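Local coordinates for uncharacterized protein (Alicyclobacillus acidocaldarius subsp. acidocaldarius, PDB 3RAG), which is of unknown function but carries a von Willebrand factor type A-like fold with a bound sodium ion, consistent with a metal-dependent binding role, at residues E132-L137 with S169-V174; S175-P180 with D219-L224. All coordinates share one frame; numbering follows the deposited sequence.

Interaction 1: residues E132-L137 with S169-V174; sequences EVALHL and SGPLAV
Strands 135-137 and 172-174 run side by side in parallel, their axes 4.8 Å apart and only 8° from alignment, with Leu135 opposite Leu172, His136 opposite Ala173 and Leu137 opposite Val174. They are the two strands of a beta-alpha-beta unit in the von Willebrand factor A-like sheet, and helix 151-165 makes the crossover. The ladder starts one residue before strand 172-174: Leu135 N gives its hydrogen to Pro171 O at 2.9 Å, which suits proline, a residue that can accept but has no N-H to offer. Ala173 then bonds with both its backbone groups, its N reaching Leu135 O at 3.0 Å and its O receiving Leu137 N at 2.9 Å. Leu135 and Leu172 run next to each other with their branched ends turned in one direction; CG anti to the backbone N in both (chi1 170° and 175°) leaves Leu135 CD2 4.0 Å from Leu172 CD1. These leucines rest on Leu165 of the crossover helix, where branched apolar side chains pack against the helix. His136 and Ala173 share the other face, beneath helix 214-232, where His228 meets the His136 ring edge-to-face. Ala173 is small enough to sit beside that imidazole, its CB 3.8 Å from His136 CD2. At the strand entrance, Ala134 CB touches the proline ring at Pro171 CG, 3.6 Å away.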
# COMPACT_ATOMS: atom_id res chain seq x y z
N GLU A 132 -2.49 -6.25 15.97
CA GLU A 132 -3.36 -5.38 16.77
C GLU A 132 -3.41 -3.91 16.41
O GLU A 132 -4.39 -3.24 16.74
CB GLU A 132 -3.02 -5.53 18.27
CG GLU A 132 -3.36 -6.88 18.80
CD GLU A 132 -3.01 -7.03 20.28
OE1 GLU A 132 -2.54 -6.04 20.88
OE2 GLU A 132 -3.20 -8.14 20.81
N VAL A 133 -2.39 -3.39 15.74
CA VAL A 133 -2.44 -1.97 15.37
C VAL A 133 -3.52 -1.74 14.31
O VAL A 133 -3.91 -2.66 13.59
CB VAL A 133 -1.07 -1.41 14.86
CG1 VAL A 133 0.05 -1.60 15.91
CG2 VAL A 133 -0.66 -2.02 13.49
N ALA A 134 -4.00 -0.51 14.22
CA ALA A 134 -4.87 -0.12 13.13
C ALA A 134 -4.04 -0.14 11.84
O ALA A 134 -2.85 0.15 11.85
CB ALA A 134 -5.49 1.28 13.38
N LEU A 135 -4.68 -0.52 10.73
CA LEU A 135 -4.01 -0.54 9.44
C LEU A 135 -4.83 0.34 8.52
O LEU A 135 -6.02 0.07 8.29
CB LEU A 135 -3.96 -1.96 8.88
CG LEU A 135 -3.51 -2.10 7.42
CD1 LEU A 135 -2.16 -1.41 7.22
CD2 LEU A 135 -3.45 -3.56 7.03
N HIS A 136 -4.22 1.41 8.02
CA HIS A 136 -4.92 2.29 7.07
C HIS A 136 -4.24 2.11 5.73
O HIS A 136 -3.04 2.31 5.62
CB HIS A 136 -4.81 3.75 7.48
CG HIS A 136 -5.48 4.06 8.78
ND1 HIS A 136 -5.34 5.28 9.41
CD2 HIS A 136 -6.29 3.32 9.57
CE1 HIS A 136 -6.04 5.27 10.53
NE2 HIS A 136 -6.62 4.09 10.65
N LEU A 137 -5.00 1.74 4.71
CA LEU A 137 -4.44 1.30 3.44
C LEU A 137 -5.22 1.94 2.31
O LEU A 137 -6.46 1.85 2.28
CB LEU A 137 -4.59 -0.23 3.32
CG LEU A 137 -4.22 -0.87 1.98
CD1 LEU A 137 -2.76 -0.67 1.63
CD2 LEU A 137 -4.57 -2.38 1.93
N SER A 169 -6.78 -8.77 14.44
CA SER A 169 -7.55 -8.19 15.52
C SER A 169 -7.75 -6.71 15.31
O SER A 169 -8.80 -6.17 15.61
CB SER A 169 -6.84 -8.37 16.88
OG SER A 169 -6.69 -9.75 17.16
N GLY A 170 -6.72 -6.04 14.80
CA GLY A 170 -6.76 -4.60 14.75
C GLY A 170 -7.68 -4.08 13.66
O GLY A 170 -7.99 -4.80 12.71
N PRO A 171 -8.10 -2.83 13.77
CA PRO A 171 -9.04 -2.31 12.78
C PRO A 171 -8.40 -2.15 11.40
O PRO A 171 -7.21 -1.83 11.30
CB PRO A 171 -9.44 -0.94 13.33
CG PRO A 171 -8.39 -0.58 14.33
CD PRO A 171 -7.81 -1.87 14.85
N LEU A 172 -9.21 -2.39 10.37
CA LEU A 172 -8.82 -2.18 9.00
C LEU A 172 -9.63 -1.03 8.40
O LEU A 172 -10.86 -1.00 8.49
CB LEU A 172 -9.10 -3.44 8.18
CG LEU A 172 -8.85 -3.32 6.69
CD1 LEU A 172 -7.36 -3.07 6.40
CD2 LEU A 172 -9.32 -4.58 5.98
N ALA A 173 -8.93 -0.09 7.77
CA ALA A 173 -9.59 0.95 7.00
C ALA A 173 -8.96 0.94 5.62
O ALA A 173 -7.80 1.27 5.47
CB ALA A 173 -9.40 2.32 7.67
N VAL A 174 -9.72 0.51 4.63
CA VAL A 174 -9.21 0.45 3.25
C VAL A 174 -10.01 1.38 2.36
O VAL A 174 -11.26 1.40 2.38
CB VAL A 174 -9.23 -1.01 2.70
CG1 VAL A 174 -10.65 -1.56 2.70
CG2 VAL A 174 -8.63 -1.08 1.30

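Interaction 2: residues S175-P180 with D219-L224; sequences SVIAFP and DHAADL
The imidazole of His220 carries Ile177 over one face, with CG2 4.0 Å above the ring plane and displaced toward the rim, while its ND1 is hydrogen-bonded to the hydroxyl of Thr187. This pairing lies where helix 214-232 packs on the central sheet of the von Willebrand factor A-like, Rossmann-type alpha/beta fold. The helix segment runs nearly opposite to strand 175-179, at 160°, with the axes 9.7 Å apart, a spacing filled by side chains. Ile177 takes the largest share of that filling. With chi1 at 66°, CG1 is wedged between its own backbone N and carbonyl carbon, and the extended second torsion carries CD1 up to the helix, 3.9 Å from Ala221 N and 4.1 Å from Ala221 CB. The methyl side chain of Ala221 leaves room for this close approach, whereas beta-branched isoleucine offers two separate arms to the helix. The other arm, CG2, meets Leu224 CD1 at 3.7 Å, the two side chains passing one another head to tail. With only a methyl group at Ile177, as in an alanine here, the His220 ring face and Leu224 CD1 would probably lose their apolar partner and a gap would open beside Ala221. Toward the start of the strand, Ser175 contributes a compact polar side chain that can lie in this buried layer because its hydroxyl is hydrogen-bonded to the backbone oxygen of Gln191 on the neighbouring antiparallel strand. The spacing His220, Ala221, Leu224 places all three on the helix surface that meets the sheet. Leu224 CD1 extends the contact beyond Ile177, ending 3.8 Å from Ser175 OG.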
# COMPACT_ATOMS: atom_id res chain seq x y z
N SER A 175 -9.29 2.15 1.55
CA SER A 175 -9.93 2.99 0.54
C SER A 175 -9.34 2.57 -0.80
O SER A 175 -8.21 2.06 -0.86
CB SER A 175 -9.61 4.46 0.81
OG SER A 175 -10.10 5.29 -0.23
N VAL A 176 -10.10 2.76 -1.88
CA VAL A 176 -9.59 2.39 -3.19
C VAL A 176 -9.71 3.59 -4.12
O VAL A 176 -10.74 4.29 -4.14
CB VAL A 176 -10.40 1.20 -3.79
CG1 VAL A 176 -9.92 0.86 -5.21
CG2 VAL A 176 -10.35 -0.02 -2.84
N ILE A 177 -8.65 3.87 -4.86
CA ILE A 177 -8.76 4.84 -5.92
C ILE A 177 -8.27 4.25 -7.22
O ILE A 177 -7.47 3.31 -7.23
CB ILE A 177 -8.01 6.15 -5.61
CG1 ILE A 177 -6.53 5.92 -5.54
CG2 ILE A 177 -8.45 6.76 -4.30
CD1 ILE A 177 -5.81 7.19 -5.06
N ALA A 178 -8.78 4.81 -8.31
CA ALA A 178 -8.37 4.44 -9.65
C ALA A 178 -7.67 5.63 -10.31
O ALA A 178 -8.00 6.78 -10.04
CB ALA A 178 -9.60 4.08 -10.49
N PHE A 179 -6.71 5.35 -11.18
CA PHE A 179 -6.06 6.37 -11.96
C PHE A 179 -5.86 5.84 -13.37
O PHE A 179 -5.35 4.74 -13.55
CB PHE A 179 -4.72 6.83 -11.32
CG PHE A 179 -3.67 5.75 -11.19
CD1 PHE A 179 -2.60 5.71 -12.09
CD2 PHE A 179 -3.71 4.81 -10.16
CE1 PHE A 179 -1.61 4.74 -11.97
CE2 PHE A 179 -2.70 3.82 -10.02
CZ PHE A 179 -1.65 3.79 -10.93
N PRO A 180 -6.27 6.61 -14.37
CA PRO A 180 -6.82 7.97 -14.30
C PRO A 180 -8.29 8.01 -13.84
O PRO A 180 -8.89 6.97 -13.57
CB PRO A 180 -6.72 8.46 -15.74
CG PRO A 180 -6.85 7.21 -16.57
CD PRO A 180 -6.19 6.11 -15.76
N ASP A 219 -0.36 11.06 -4.58
CA ASP A 219 -0.70 12.26 -3.81
C ASP A 219 -2.14 12.20 -3.26
O ASP A 219 -2.40 12.54 -2.11
CB ASP A 219 -0.55 13.50 -4.69
CG ASP A 219 0.93 13.92 -4.87
OD1 ASP A 219 1.73 13.77 -3.91
OD2 ASP A 219 1.26 14.41 -5.97
N HIS A 220 -3.07 11.76 -4.09
CA HIS A 220 -4.45 11.60 -3.62
C HIS A 220 -4.52 10.59 -2.47
O HIS A 220 -5.15 10.84 -1.43
CB HIS A 220 -5.36 11.18 -4.80
CG HIS A 220 -6.82 11.16 -4.46
ND1 HIS A 220 -7.78 10.73 -5.36
CD2 HIS A 220 -7.48 11.50 -3.33
CE1 HIS A 220 -8.97 10.82 -4.80
NE2 HIS A 220 -8.82 11.28 -3.56
N ALA A 221 -3.85 9.46 -2.63
CA ALA A 221 -3.81 8.44 -1.59
C ALA A 221 -3.25 9.00 -0.27
O ALA A 221 -3.79 8.75 0.80
CB ALA A 221 -2.96 7.24 -2.06
N ALA A 222 -2.16 9.76 -0.35
CA ALA A 222 -1.55 10.28 0.87
C ALA A 222 -2.50 11.27 1.53
O ALA A 222 -2.62 11.29 2.76
CB ALA A 222 -0.21 10.95 0.56
N ASP A 223 -3.17 12.08 0.71
CA ASP A 223 -4.18 13.02 1.21
C ASP A 223 -5.28 12.30 1.98
O ASP A 223 -5.71 12.76 3.05
CB ASP A 223 -4.83 13.82 0.06
CG ASP A 223 -3.98 15.01 -0.37
OD1 ASP A 223 -2.85 15.16 0.15
OD2 ASP A 223 -4.42 15.78 -1.23
N LEU A 224 -5.78 11.20 1.41
CA LEU A 224 -6.82 10.40 2.05
C LEU A 224 -6.36 9.87 3.40
O LEU A 224 -7.12 9.91 4.38
CB LEU A 224 -7.24 9.23 1.14
CG LEU A 224 -8.07 9.62 -0.08
CD1 LEU A 224 -8.14 8.46 -1.08
CD2 LEU A 224 -9.46 10.06 0.36

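Overall arrangement
From the N terminus, the chain builds three parallel strands and several helices before strand 135-142 enters beside strand 10-17. Interaction 1 closes the first loop when the chain, having passed through helix 151-165, returns as strand 172-179. Interaction 2 begins on the next residue of that strand and closes only after antiparallel strand 188-194 and helix 199-205, when helix 214-232 comes back across the sheet. The two loops therefore follow in series, neither nested nor crossed, and their centres lie about 18 Å apart. Interaction 1 joins neighbouring strands within the sheet, whereas interaction 2 fastens a helix onto one face. A probable hydrogen bond between Leu137 O and Ser175 N links them.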